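PDB 4L1G: peptidoglycan-N-acetylglucosamine deacetylase BC_1960 from Bacillus cereus, which removes the acetyl group from N-acetylglucosamine residues of cell-wall peptidoglycan, using a zinc ion, and also acts on soluble chitin and N-acetylchitooligomers. Local coordinates for residues S67-K72 with P257-T262; F79-D84 with F105-N110; H126-H131 with Y163-I168. All coordinates share one frame; numbering follows the deposited sequence.

Interaction 1 (S67-K72 with P257-T262); sequences SGPYNK and PSMFQT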
ATOM      1  N   SER A  67      -9.457   3.720  -6.058  1.00  8.18           N
ATOM      2  CA  SER A  67     -10.063   4.223  -4.836  1.00  8.16           C
ATOM      3  C   SER A  67     -11.287   3.381  -4.478  1.00  8.29           C
ATOM      4  O   SER A  67     -11.622   2.435  -5.190  1.00  8.14           O
ATOM      5  CB  SER A  67     -10.433   5.701  -4.987  1.00  8.37           C
ATOM      6  OG  SER A  67     -11.148   5.939  -6.190  1.00  8.63           O
ATOM      7  N   GLY A  68     -11.949   3.720  -3.376  1.00  8.38           N
ATOM      8  CA  GLY A  68     -13.027   2.896  -2.862  1.00  8.30           C
ATOM      9  C   GLY A  68     -14.412   3.517  -2.910  1.00  8.50           C
ATOM     10  O   GLY A  68     -14.631   4.513  -3.603  1.00  8.86           O
ATOM     11  N   PRO A  69     -15.360   2.925  -2.164  1.00  8.38           N
ATOM     12  CA  PRO A  69     -16.772   3.328  -2.155  1.00  8.53           C
ATOM     13  C   PRO A  69     -16.981   4.792  -1.789  1.00  9.10           C
ATOM     14  O   PRO A  69     -16.444   5.274  -0.791  1.00  9.39           O
ATOM     15  CB  PRO A  69     -17.385   2.419  -1.086  1.00  8.88           C
ATOM     16  CG  PRO A  69     -16.506   1.213  -1.080  1.00  8.65           C
ATOM     17  CD  PRO A  69     -15.121   1.749  -1.310  1.00  8.35           C
ATOM     18  N   TYR A  70     -17.774   5.484  -2.601  1.00  9.41           N
ATOM     19  CA  TYR A  70     -18.050   6.903  -2.407  1.00 10.07           C
ATOM     20  C   TYR A  70     -19.040   7.163  -1.273  1.00 10.26           C
ATOM     21  O   TYR A  70     -19.143   8.287  -0.782  1.00 10.78           O
ATOM     22  CB  TYR A  70     -18.580   7.518  -3.702  1.00 10.63           C
ATOM     23  CG  TYR A  70     -19.937   6.995  -4.133  1.00 10.89           C
ATOM     24  CD1 TYR A  70     -20.045   5.900  -4.984  1.00 10.70           C
ATOM     25  CD2 TYR A  70     -21.108   7.602  -3.697  1.00 11.57           C
ATOM     26  CE1 TYR A  70     -21.283   5.424  -5.383  1.00 11.37           C
ATOM     27  CE2 TYR A  70     -22.343   7.132  -4.085  1.00 12.34           C
ATOM     28  CZ  TYR A  70     -22.428   6.044  -4.928  1.00 12.29           C
ATOM     29  OH  TYR A  70     -23.664   5.583  -5.317  1.00 13.35           O
ATOM     30  N   ASN A  71     -19.772   6.127  -0.870  1.00 10.03           N
ATOM     31  CA  ASN A  71     -20.818   6.275   0.141  1.00 11.07           C
ATOM     32  C   ASN A  71     -20.425   5.722   1.513  1.00 11.38           C
ATOM     33  O   ASN A  71     -21.282   5.433   2.350  1.00 12.30           O
ATOM     34  CB  ASN A  71     -22.128   5.645  -0.342  1.00 11.97           C
ATOM     35  CG  ASN A  71     -21.978   4.172  -0.677  1.00 11.77           C
ATOM     36  OD1 ASN A  71     -20.868   3.639  -0.711  1.00 10.90           O
ATOM     37  ND2 ASN A  71     -23.097   3.508  -0.935  1.00 12.70           N
ATOM     38  N   LYS A  72     -19.123   5.575   1.732  1.00 11.81           N
ATOM     39  CA  LYS A  72     -18.599   5.235   3.047  1.00 11.80           C
ATOM     40  C   LYS A  72     -17.660   6.346   3.493  1.00 11.57           C
ATOM     41  O   LYS A  72     -16.864   6.846   2.699  1.00 11.15           O
ATOM     42  CB  LYS A  72     -17.848   3.900   3.011  1.00 11.48           C
ATOM     43  CG  LYS A  72     -18.690   2.711   2.573  1.00 11.82           C
ATOM     44  CD  LYS A  72     -19.730   2.342   3.617  1.00 12.57           C
ATOM     45  CE  LYS A  72     -19.084   1.710   4.845  1.00 12.64           C
ATOM     46  NZ  LYS A  72     -20.095   1.372   5.893  1.00 13.50           N
ATOM     47  N   PRO A 257      -8.582  -4.560   2.408  1.00 14.18           N
ATOM     48  CA  PRO A 257      -9.604  -5.613   2.371  1.00 14.68           C
ATOM     49  C   PRO A 257     -10.936  -5.155   2.952  1.00 14.94           C
ATOM     50  O   PRO A 257     -11.990  -5.611   2.507  1.00 15.25           O
ATOM     51  CB  PRO A 257      -8.994  -6.736   3.226  1.00 15.20           C
ATOM     52  CG  PRO A 257      -7.845  -6.120   3.946  1.00 15.02           C
ATOM     53  CD  PRO A 257      -7.349  -5.034   3.061  1.00 14.39           C
ATOM     54  N   SER A 258     -10.886  -4.257   3.929  1.00 15.08           N
ATOM     55  CA  SER A 258     -12.098  -3.683   4.490  1.00 15.33           C
ATOM     56  C   SER A 258     -12.767  -2.753   3.482  1.00 14.98           C
ATOM     57  O   SER A 258     -13.975  -2.825   3.265  1.00 15.29           O
ATOM     58  CB  SER A 258     -11.786  -2.927   5.780  1.00 15.46           C
ATOM     59  OG  SER A 258     -12.929  -2.234   6.248  1.00 15.89           O
ATOM     60  N   MET A 259     -11.972  -1.887   2.864  1.00  9.56           N
ATOM     61  CA  MET A 259     -12.488  -0.934   1.887  1.00  9.29           C
ATOM     62  C   MET A 259     -13.122  -1.631   0.686  1.00  9.05           C
ATOM     63  O   MET A 259     -14.162  -1.201   0.182  1.00  8.90           O
ATOM     64  CB  MET A 259     -11.378   0.015   1.422  1.00  8.81           C
ATOM     65  CG  MET A 259     -11.731   0.820   0.181  1.00  8.61           C
ATOM     66  SD  MET A 259     -10.505   2.076  -0.237  1.00  8.26           S
ATOM     67  CE  MET A 259     -10.807   3.290   1.048  1.00  8.46           C
ATOM     68  N   PHE A 260     -12.501  -2.717   0.236  1.00  8.91           N
ATOM     69  CA  PHE A 260     -12.979  -3.409  -0.955  1.00  8.50           C
ATOM     70  C   PHE A 260     -13.755  -4.683  -0.636  1.00  9.00           C
ATOM     71  O   PHE A 260     -14.024  -5.494  -1.526  1.00  8.77           O
ATOM     72  CB  PHE A 260     -11.823  -3.677  -1.917  1.00  8.01           C
ATOM     73  CG  PHE A 260     -11.205  -2.423  -2.463  1.00  7.71           C
ATOM     74  CD1 PHE A 260     -11.868  -1.673  -3.426  1.00  7.41           C
ATOM     75  CD2 PHE A 260      -9.975  -1.980  -2.002  1.00  7.93           C
ATOM     76  CE1 PHE A 260     -11.311  -0.512  -3.926  1.00  7.45           C
ATOM     77  CE2 PHE A 260      -9.412  -0.816  -2.500  1.00  7.88           C
ATOM     78  CZ  PHE A 260     -10.082  -0.082  -3.464  1.00  7.70           C
ATOM     79  N   GLN A 261     -14.118  -4.833   0.636  1.00 20.21           N
ATOM     80  CA  GLN A 261     -14.973  -5.921   1.102  1.00 21.00           C
ATOM     81  C   GLN A 261     -14.513  -7.290   0.616  1.00 21.71           C
ATOM     82  O   GLN A 261     -15.277  -8.036   0.010  1.00 22.93           O
ATOM     83  CB  GLN A 261     -16.430  -5.673   0.704  1.00 21.70           C
ATOM     84  CG  GLN A 261     -17.089  -4.510   1.443  1.00 21.27           C
ATOM     85  CD  GLN A 261     -17.314  -4.805   2.916  1.00 21.91           C
ATOM     86  OE1 GLN A 261     -18.282  -5.474   3.287  1.00 22.68           O
ATOM     87  NE2 GLN A 261     -16.418  -4.310   3.765  1.00 21.46           N
ATOM     88  N   THR A 262     -13.251  -7.603   0.875  1.00 22.58           N
ATOM     89  CA  THR A 262     -12.714  -8.908   0.531  1.00 23.35           C
ATOM     90  C   THR A 262     -11.717  -9.349   1.591  1.00 22.87           C
ATOM     91  O   THR A 262     -11.425  -8.604   2.524  1.00 22.44           O
ATOM     92  CB  THR A 262     -12.034  -8.903  -0.847  1.00 23.79           C
ATOM     93  OG1 THR A 262     -11.810 -10.253  -1.269  1.00 25.10           O
ATOM     94  CG2 THR A 262     -10.706  -8.160  -0.792  1.00 22.59           C
TER
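Gly68 and Met259 bring the two backbones together, their CA atoms 6.1 Å apart. Residues 67-72 are an irregular link from strand 64-65 to strand 74-80, with a type I turn from Pro69 to Lys72, whereas 257-262 hold the last turn of helix 256-259 and the chain that leaves it. A Schellman motif closes that helix: Thr262 N bonds to Pro257 O, and Gln261, at positive phi, gives a weak bond from its N to Ser258 O. The Gln261 side chain folds back and adds a second donor to the same oxygen, NE2 lying 2.9 Å from Ser258 O in the carbonyl plane.

Across the contact the packing is small and largely apolar. In Met259, CG anti to the backbone N (chi1 166°) carries the side chain toward Gly68, and the bend at chi3 leaves SD 3.7 Å from Gly68 CA. The Pro69 ring crosses the methionine at a slant, CD lying 3.8 Å from Met259 CG, and the same CD also sits 3.4 Å from the backbone O of Met259. Met259 CG also lies over the centre of one face of the Phe260 ring, 3.8 Å above the plane. The far end of that ring meets the backbone of the link: CE1 is 3.2 Å from Ser67 O, which approaches the ring edge near its plane. Phe260 also packs on Met189 and Val191 of strand 189-191 and on Phe167 of strand 167-168.

No hydrogen bond joins the two segments. The link is held here by van der Waals contact and by a carbonyl facing the weakly positive C-H rim of an aromatic ring, while Pro257 O and Ser258 O at the helix end are bonded within their own segment.

Interaction 2 (F79-D84 with F105-N110); sequences FDDGPD and FLLGEN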
ATOM      1  N   PHE A  79       1.362   2.252   2.555  1.00  9.44           N
ATOM      2  CA  PHE A  79       2.789   2.563   2.599  1.00  9.36           C
ATOM      3  C   PHE A  79       3.596   1.576   1.753  1.00  9.17           C
ATOM      4  O   PHE A  79       3.474   0.361   1.915  1.00  9.44           O
ATOM      5  CB  PHE A  79       3.288   2.558   4.047  1.00 10.15           C
ATOM      6  CG  PHE A  79       2.556   3.517   4.948  1.00 10.57           C
ATOM      7  CD1 PHE A  79       1.420   3.116   5.636  1.00 10.88           C
ATOM      8  CD2 PHE A  79       3.003   4.817   5.108  1.00 10.58           C
ATOM      9  CE1 PHE A  79       0.741   3.996   6.466  1.00 11.07           C
ATOM     10  CE2 PHE A  79       2.330   5.703   5.935  1.00 11.04           C
ATOM     11  CZ  PHE A  79       1.196   5.291   6.615  1.00 11.49           C
ATOM     12  N   ASP A  80       4.427   2.107   0.858  1.00 12.82           N
ATOM     13  CA  ASP A  80       5.171   1.286  -0.098  1.00 12.89           C
ATOM     14  C   ASP A  80       6.646   1.115   0.250  1.00 14.26           C
ATOM     15  O   ASP A  80       7.232   1.955   0.936  1.00 15.45           O
ATOM     16  CB  ASP A  80       5.067   1.890  -1.499  1.00 12.50           C
ATOM     17  CG  ASP A  80       3.755   1.570  -2.179  1.00 11.33           C
ATOM     18  OD1 ASP A  80       2.878   0.956  -1.536  1.00 10.87           O
ATOM     19  OD2 ASP A  80       3.603   1.938  -3.362  1.00 11.13           O
ATOM     20  N   ASP A  81       7.219   0.011  -0.234  1.00 12.86           N
ATOM     21  CA  ASP A  81       8.668  -0.251  -0.249  1.00 13.55           C
ATOM     22  C   ASP A  81       9.276  -0.785   1.049  1.00 14.10           C
ATOM     23  O   ASP A  81      10.486  -0.998   1.125  1.00 14.85           O
ATOM     24  CB  ASP A  81       9.465   0.964  -0.744  1.00 21.57           C
ATOM     25  CG  ASP A  81       9.024   1.432  -2.112  1.00 21.06           C
ATOM     26  OD1 ASP A  81       8.364   0.646  -2.823  1.00 20.26           O
ATOM     27  OD2 ASP A  81       9.343   2.585  -2.476  1.00 21.56           O
ATOM     28  N   GLY A  82       8.443  -1.009   2.058  1.00 14.13           N
ATOM     29  CA  GLY A  82       8.927  -1.534   3.322  1.00 14.07           C
ATOM     30  C   GLY A  82       9.259  -3.013   3.244  1.00 14.17           C
ATOM     31  O   GLY A  82       9.066  -3.640   2.201  1.00 13.83           O
ATOM     32  N   PRO A  83       9.765  -3.582   4.350  1.00 14.48           N
ATOM     33  CA  PRO A  83      10.064  -2.858   5.587  1.00 15.07           C
ATOM     34  C   PRO A  83      11.441  -2.213   5.541  1.00 15.94           C
ATOM     35  O   PRO A  83      12.217  -2.479   4.626  1.00 16.16           O
ATOM     36  CB  PRO A  83      10.064  -3.968   6.634  1.00 15.62           C
ATOM     37  CG  PRO A  83      10.569  -5.150   5.892  1.00 15.81           C
ATOM     38  CD  PRO A  83       9.991  -5.030   4.501  1.00 14.89           C
ATOM     39  N   ASP A  84      11.729  -1.366   6.520  1.00 20.44           N
ATOM     40  CA  ASP A  84      13.065  -0.815   6.689  1.00 21.60           C
ATOM     41  C   ASP A  84      13.347  -0.659   8.176  1.00 22.58           C
ATOM     42  O   ASP A  84      12.486  -0.940   9.006  1.00 22.33           O
ATOM     43  CB  ASP A  84      13.202   0.531   5.977  1.00 21.44           C
ATOM     44  CG  ASP A  84      12.508   1.657   6.716  1.00 21.37           C
ATOM     45  OD1 ASP A  84      13.161   2.689   6.973  1.00 22.15           O
ATOM     46  OD2 ASP A  84      11.310   1.510   7.035  1.00 20.63           O
ATOM     47  N   PHE A 105       2.475  -2.337   1.489  1.00  9.85           N
ATOM     48  CA  PHE A 105       2.942  -3.064   0.317  1.00  9.84           C
ATOM     49  C   PHE A 105       4.449  -3.269   0.411  1.00 10.14           C
ATOM     50  O   PHE A 105       5.232  -2.351   0.164  1.00 10.12           O
ATOM     51  CB  PHE A 105       2.558  -2.330  -0.969  1.00  9.56           C
ATOM     52  CG  PHE A 105       1.094  -2.417  -1.295  1.00  9.20           C
ATOM     53  CD1 PHE A 105       0.241  -1.364  -1.007  1.00  8.90           C
ATOM     54  CD2 PHE A 105       0.567  -3.562  -1.871  1.00  9.18           C
ATOM     55  CE1 PHE A 105      -1.111  -1.445  -1.299  1.00  8.58           C
ATOM     56  CE2 PHE A 105      -0.782  -3.651  -2.168  1.00  8.89           C
ATOM     57  CZ  PHE A 105      -1.623  -2.590  -1.881  1.00  8.58           C
ATOM     58  N   LEU A 106       4.846  -4.482   0.781  1.00 11.11           N
ATOM     59  CA  LEU A 106       6.242  -4.770   1.086  1.00 11.83           C
ATOM     60  C   LEU A 106       7.001  -5.359  -0.099  1.00 12.06           C
ATOM     61  O   LEU A 106       6.460  -6.160  -0.859  1.00 11.87           O
ATOM     62  CB  LEU A 106       6.332  -5.725   2.277  1.00 12.36           C
ATOM     63  CG  LEU A 106       5.586  -5.316   3.549  1.00 12.30           C
ATOM     64  CD1 LEU A 106       5.750  -6.381   4.624  1.00 12.99           C
ATOM     65  CD2 LEU A 106       6.052  -3.955   4.049  1.00 12.42           C
ATOM     66  N   LEU A 107       8.258  -4.948  -0.247  1.00 12.46           N
ATOM     67  CA  LEU A 107       9.150  -5.540  -1.236  1.00 13.04           C
ATOM     68  C   LEU A 107       9.687  -6.860  -0.703  1.00 13.71           C
ATOM     69  O   LEU A 107      10.036  -6.967   0.474  1.00 14.16           O
ATOM     70  CB  LEU A 107      10.312  -4.595  -1.554  1.00 13.53           C
ATOM     71  CG  LEU A 107       9.963  -3.353  -2.375  1.00 13.08           C
ATOM     72  CD1 LEU A 107      11.113  -2.363  -2.384  1.00 13.74           C
ATOM     73  CD2 LEU A 107       9.599  -3.755  -3.791  1.00 12.82           C
ATOM     74  N   GLY A 108       9.744  -7.865  -1.572  1.00 13.88           N
ATOM     75  CA  GLY A 108      10.243  -9.175  -1.190  1.00 14.61           C
ATOM     76  C   GLY A 108      11.664  -9.145  -0.660  1.00 15.55           C
ATOM     77  O   GLY A 108      11.977  -9.807   0.330  1.00 16.17           O
ATOM     78  N   GLU A 109      12.525  -8.367  -1.310  1.00 23.44           N
ATOM     79  CA  GLU A 109      13.934  -8.308  -0.933  1.00 24.52           C
ATOM     80  C   GLU A 109      14.142  -7.632   0.423  1.00 24.75           C
ATOM     81  O   GLU A 109      15.063  -7.978   1.160  1.00 25.71           O
ATOM     82  CB  GLU A 109      14.763  -7.609  -2.017  1.00 24.76           C
ATOM     83  CG  GLU A 109      14.455  -6.131  -2.194  1.00 24.27           C
ATOM     84  CD  GLU A 109      15.154  -5.526  -3.397  1.00 24.73           C
ATOM     85  OE1 GLU A 109      15.908  -6.255  -4.077  1.00 25.33           O
ATOM     86  OE2 GLU A 109      14.949  -4.323  -3.664  1.00 24.42           O
ATOM     87  N   ASN A 110      13.281  -6.674   0.750  1.00 16.28           N
ATOM     88  CA  ASN A 110      13.382  -5.970   2.022  1.00 16.54           C
ATOM     89  C   ASN A 110      12.826  -6.796   3.174  1.00 16.64           C
ATOM     90  O   ASN A 110      13.279  -6.676   4.313  1.00 17.34           O
ATOM     91  CB  ASN A 110      12.686  -4.611   1.944  1.00 15.80           C
ATOM     92  CG  ASN A 110      13.459  -3.618   1.104  1.00 16.04           C
ATOM     93  OD1 ASN A 110      14.650  -3.803   0.856  1.00 16.91           O
ATOM     94  ND2 ASN A 110      12.792  -2.556   0.666  1.00 15.38           N
TER
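The parallel pairing of strands 74-80 and 103-106, the two strands of a beta-alpha-beta unit with helix 89-97 between them, carries Asp80 and Asp81, where the barrel of this NodB-type deacetylase builds its active site. Phe105 bridges Asp80: its N donates to Phe79 O (2.9 Å) and its O receives Asp81 N (3.1 Å). Beyond the bridge the chain turns a corner at Asp81, yet contact continues. Gly82 O accepts Leu107 N at 2.9 Å. In Asn110, chi1 of -72° sets CG beside the backbone N, from where ND2 donates to Asp81 O at 2.8 Å, tilted 27° from that carbonyl's plane.

Asp80 and Phe105 point the same way, side by side, with carboxylate and ring planes 89° apart; OD1 comes within 3.3 Å of Phe105 CB and forms a salt bridge with Arg169. Asp80 is the predicted proton acceptor, and Asp81 is a zinc ligand with His131 and His135. Asp81 OD2 bonds to Thr227. Leu107 CD1 packs 4.1 Å from Asp81 CB. After a cis peptide bond, Pro83 lays CD 3.7 Å from Asn110 CB, while Leu106 CD2 fits against Gly82 C at 3.4 Å.

Backbone and asparagine bonds thus fix the main chain on both sides of the Asp81 corner, so that the Asp80 and Asp81 carboxylates are presented from a fixed main chain, to Arg169 and to Thr227 and the zinc ion respectively.

Interaction 3 (H126-H131 with Y163-I168); sequences HVIGNH and YAPKFI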
ATOM      1  N   HIS A 126      -2.246  -4.666  11.067  1.00 15.86           N
ATOM      2  CA  HIS A 126      -2.175  -4.061   9.744  1.00 14.93           C
ATOM      3  C   HIS A 126      -2.226  -5.143   8.674  1.00 14.70           C
ATOM      4  O   HIS A 126      -1.993  -6.318   8.954  1.00 15.22           O
ATOM      5  CB  HIS A 126      -0.903  -3.228   9.599  1.00 14.92           C
ATOM      6  CG  HIS A 126      -0.756  -2.167  10.643  1.00 15.36           C
ATOM      7  ND1 HIS A 126      -1.536  -1.032  10.667  1.00 15.09           N
ATOM      8  CD2 HIS A 126       0.083  -2.069  11.701  1.00 16.18           C
ATOM      9  CE1 HIS A 126      -1.184  -0.278  11.694  1.00 15.69           C
ATOM     10  NE2 HIS A 126      -0.203  -0.886  12.337  1.00 16.38           N
ATOM     11  N   VAL A 127      -2.536  -4.741   7.448  1.00 11.32           N
ATOM     12  CA  VAL A 127      -2.606  -5.679   6.338  1.00 11.11           C
ATOM     13  C   VAL A 127      -1.367  -5.546   5.456  1.00 10.91           C
ATOM     14  O   VAL A 127      -0.897  -4.437   5.192  1.00 10.62           O
ATOM     15  CB  VAL A 127      -3.892  -5.468   5.511  1.00 10.61           C
ATOM     16  CG1 VAL A 127      -3.895  -6.350   4.269  1.00 10.48           C
ATOM     17  CG2 VAL A 127      -5.118  -5.749   6.370  1.00 10.96           C
ATOM     18  N   ILE A 128      -0.835  -6.685   5.021  1.00 11.19           N
ATOM     19  CA  ILE A 128       0.353  -6.716   4.178  1.00 11.15           C
ATOM     20  C   ILE A 128      -0.012  -6.983   2.719  1.00 10.73           C
ATOM     21  O   ILE A 128      -0.835  -7.848   2.422  1.00 10.79           O
ATOM     22  CB  ILE A 128       1.352  -7.783   4.677  1.00 11.91           C
ATOM     23  CG1 ILE A 128       1.888  -7.391   6.056  1.00 12.45           C
ATOM     24  CG2 ILE A 128       2.497  -7.963   3.689  1.00 11.96           C
ATOM     25  CD1 ILE A 128       2.780  -8.427   6.682  1.00 13.34           C
ATOM     26  N   GLY A 129       0.591  -6.221   1.812  1.00 10.40           N
ATOM     27  CA  GLY A 129       0.385  -6.424   0.391  1.00 10.11           C
ATOM     28  C   GLY A 129       1.673  -6.792  -0.323  1.00 10.30           C
ATOM     29  O   GLY A 129       2.766  -6.599   0.209  1.00 10.54           O
ATOM     30  N   ASN A 130       1.536  -7.316  -1.537  1.00 10.19           N
ATOM     31  CA  ASN A 130       2.674  -7.736  -2.348  1.00 10.50           C
ATOM     32  C   ASN A 130       3.136  -6.609  -3.273  1.00 10.42           C
ATOM     33  O   ASN A 130       2.381  -6.155  -4.127  1.00 10.08           O
ATOM     34  CB  ASN A 130       2.281  -8.978  -3.162  1.00 10.54           C
ATOM     35  CG  ASN A 130       3.460  -9.628  -3.873  1.00 11.11           C
ATOM     36  OD1 ASN A 130       4.391  -8.958  -4.319  1.00 11.42           O
ATOM     37  ND2 ASN A 130       3.414 -10.950  -3.990  1.00 11.40           N
ATOM     38  N   HIS A 131       4.382  -6.170  -3.115  1.00 10.80           N
ATOM     39  CA  HIS A 131       4.909  -5.063  -3.913  1.00 10.72           C
ATOM     40  C   HIS A 131       6.028  -5.503  -4.863  1.00 11.26           C
ATOM     41  O   HIS A 131       6.876  -4.695  -5.245  1.00 11.50           O
ATOM     42  CB  HIS A 131       5.413  -3.950  -2.990  1.00 10.76           C
ATOM     43  CG  HIS A 131       5.477  -2.603  -3.640  1.00 10.60           C
ATOM     44  ND1 HIS A 131       4.443  -2.088  -4.393  1.00 10.12           N
ATOM     45  CD2 HIS A 131       6.448  -1.658  -3.639  1.00 10.90           C
ATOM     46  CE1 HIS A 131       4.776  -0.888  -4.832  1.00 10.19           C
ATOM     47  NE2 HIS A 131       5.987  -0.603  -4.391  1.00 10.66           N
ATOM     48  N   TYR A 163       0.060 -15.716   6.079  1.00 16.37           N
ATOM     49  CA  TYR A 163      -0.933 -15.799   5.015  1.00 15.89           C
ATOM     50  C   TYR A 163      -0.367 -15.263   3.705  1.00 15.07           C
ATOM     51  O   TYR A 163       0.565 -14.461   3.705  1.00 14.68           O
ATOM     52  CB  TYR A 163      -2.210 -15.039   5.394  1.00 15.40           C
ATOM     53  CG  TYR A 163      -2.035 -13.542   5.536  1.00 14.49           C
ATOM     54  CD1 TYR A 163      -1.595 -12.984   6.731  1.00 14.67           C
ATOM     55  CD2 TYR A 163      -2.317 -12.685   4.480  1.00 13.57           C
ATOM     56  CE1 TYR A 163      -1.435 -11.615   6.868  1.00 13.96           C
ATOM     57  CE2 TYR A 163      -2.162 -11.311   4.606  1.00 12.85           C
ATOM     58  CZ  TYR A 163      -1.721 -10.782   5.803  1.00 13.06           C
ATOM     59  OH  TYR A 163      -1.565  -9.418   5.936  1.00 12.48           O
ATOM     60  N   ALA A 164      -0.931 -15.715   2.590  1.00 20.03           N
ATOM     61  CA  ALA A 164      -0.546 -15.204   1.280  1.00 20.11           C
ATOM     62  C   ALA A 164      -1.381 -13.973   0.942  1.00 19.09           C
ATOM     63  O   ALA A 164      -2.596 -14.075   0.791  1.00 19.16           O
ATOM     64  CB  ALA A 164      -0.724 -16.281   0.219  1.00 21.28           C
ATOM     65  N   PRO A 165      -0.729 -12.804   0.826  1.00 14.00           N
ATOM     66  CA  PRO A 165      -1.423 -11.527   0.595  1.00 12.95           C
ATOM     67  C   PRO A 165      -2.250 -11.522  -0.689  1.00 13.03           C
ATOM     68  O   PRO A 165      -1.775 -11.967  -1.733  1.00 13.77           O
ATOM     69  CB  PRO A 165      -0.273 -10.520   0.482  1.00 12.58           C
ATOM     70  CG  PRO A 165       0.862 -11.157   1.218  1.00 13.24           C
ATOM     71  CD  PRO A 165       0.728 -12.624   0.943  1.00 14.11           C
ATOM     72  N   LYS A 166      -3.476 -11.016  -0.606  1.00 17.43           N
ATOM     73  CA  LYS A 166      -4.363 -10.955  -1.761  1.00 17.83           C
ATOM     74  C   LYS A 166      -4.085  -9.714  -2.602  1.00 17.04           C
ATOM     75  O   LYS A 166      -4.374  -9.682  -3.799  1.00 17.59           O
ATOM     76  CB  LYS A 166      -5.826 -10.956  -1.307  1.00 17.95           C
ATOM     77  CG  LYS A 166      -6.841 -11.010  -2.442  1.00 18.92           C
ATOM     78  CD  LYS A 166      -8.264 -10.880  -1.920  1.00 18.95           C
ATOM     79  CE  LYS A 166      -9.284 -11.071  -3.031  1.00 20.29           C
ATOM     80  NZ  LYS A 166      -9.241 -12.448  -3.596  1.00 22.08           N
ATOM     81  N   PHE A 167      -3.515  -8.694  -1.968  1.00  9.33           N
ATOM     82  CA  PHE A 167      -3.344  -7.397  -2.612  1.00  8.97           C
ATOM     83  C   PHE A 167      -1.963  -7.180  -3.218  1.00  9.09           C
ATOM     84  O   PHE A 167      -0.940  -7.410  -2.571  1.00  9.48           O
ATOM     85  CB  PHE A 167      -3.686  -6.262  -1.639  1.00  9.05           C
ATOM     86  CG  PHE A 167      -5.160  -6.082  -1.414  1.00  8.90           C
ATOM     87  CD1 PHE A 167      -5.816  -6.790  -0.420  1.00  9.31           C
ATOM     88  CD2 PHE A 167      -5.892  -5.205  -2.199  1.00  8.43           C
ATOM     89  CE1 PHE A 167      -7.176  -6.626  -0.211  1.00  9.28           C
ATOM     90  CE2 PHE A 167      -7.253  -5.038  -1.995  1.00  8.32           C
ATOM     91  CZ  PHE A 167      -7.894  -5.751  -1.001  1.00  8.74           C
ATOM     92  N   ILE A 168      -1.954  -6.726  -4.466  1.00  8.83           N
ATOM     93  CA  ILE A 168      -0.727  -6.383  -5.174  1.00  9.08           C
ATOM     94  C   ILE A 168      -0.743  -4.902  -5.531  1.00  8.97           C
ATOM     95  O   ILE A 168      -1.790  -4.357  -5.880  1.00  8.65           O
ATOM     96  CB  ILE A 168      -0.603  -7.188  -6.489  1.00  9.15           C
ATOM     97  CG1 ILE A 168      -0.484  -8.685  -6.203  1.00  9.32           C
ATOM     98  CG2 ILE A 168       0.592  -6.719  -7.315  1.00  9.59           C
ATOM     99  CD1 ILE A 168      -0.395  -9.526  -7.459  1.00  9.45           C
TER
HETATM  100  O   HOH W   1      -1.246  -8.701   8.283  1.00 16.57           O
HETATM  101  O   HOH W   2      -3.336  -8.593   1.227  1.00  6.44           O
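Tyr163 reaches Ile128 with its hydroxyl end: the ring crosses the isoleucine side chain obliquely, and OH accepts the backbone N of Ile128 at 3.0 Å, with 163° at the hydrogen. The donor lies at the ring edge, near its plane. Chi1 of 65° places Tyr163 CG between the backbone N and the carbonyl carbon, a setting from which the ring runs toward strand 127-130. Ile128 CB lies 3.6 Å from the same OH, and Val127 crosses the tyrosine at about a right angle. Water 1, in the ring plane, donates to His126 O at 2.6 Å and also lies close to the tyrosine OH.

Pro165 follows farther along the strand. Its CB packs 3.3 Å from Ile128 O, and that oxygen accepts a hydrogen bond from water 2, which in turn accepts Phe167 N and so spans the two backbones. The strands meet directly at a single bridge between Asn130 and Ile168: Asn130 N donates to Phe167 O at 2.7 Å in an almost straight bond (173°), and Ile168 CA approaches Asn130 O. Beside it Asn130 CB and Ile168 CG1 are 4.1 Å apart. The amide of Asn130 is spent elsewhere: OD1 accepts Thr132 N, and ND2 donates to Ile150 O and Glu154 OE2.

Buried backbone groups of a short strand pair are therefore satisfied by a direct bond, a phenol hydroxyl and water, and Asn130, held through both its backbone N and its side-chain amide, immediately precedes the zinc ligand His131.

How the interactions relate
Interactions 2 and 3 meet where strands 103-106 and 127-130 lie side by side in one parallel sheet, the contact centres 11 Å apart. Leu106 of interaction 2 joins them, its N 3.0 Å from Gly129 O and its O 3.1 Å from His131 N, both probable hydrogen bonds. This pairing brings the zinc ligands Asp81 and His131 together: Asp81 OD1 is 3.1 Å from His131 CD2. Interaction 1 lies away from the metal site, 23 Å from interaction 2 between centres and on the opposite side of the chain's centre. It does touch interaction 3, 16 Å away between centres, where Pro257 CG packs 3.7 Å from Val127 CG2. Along the chain, interaction 1 encloses the other two.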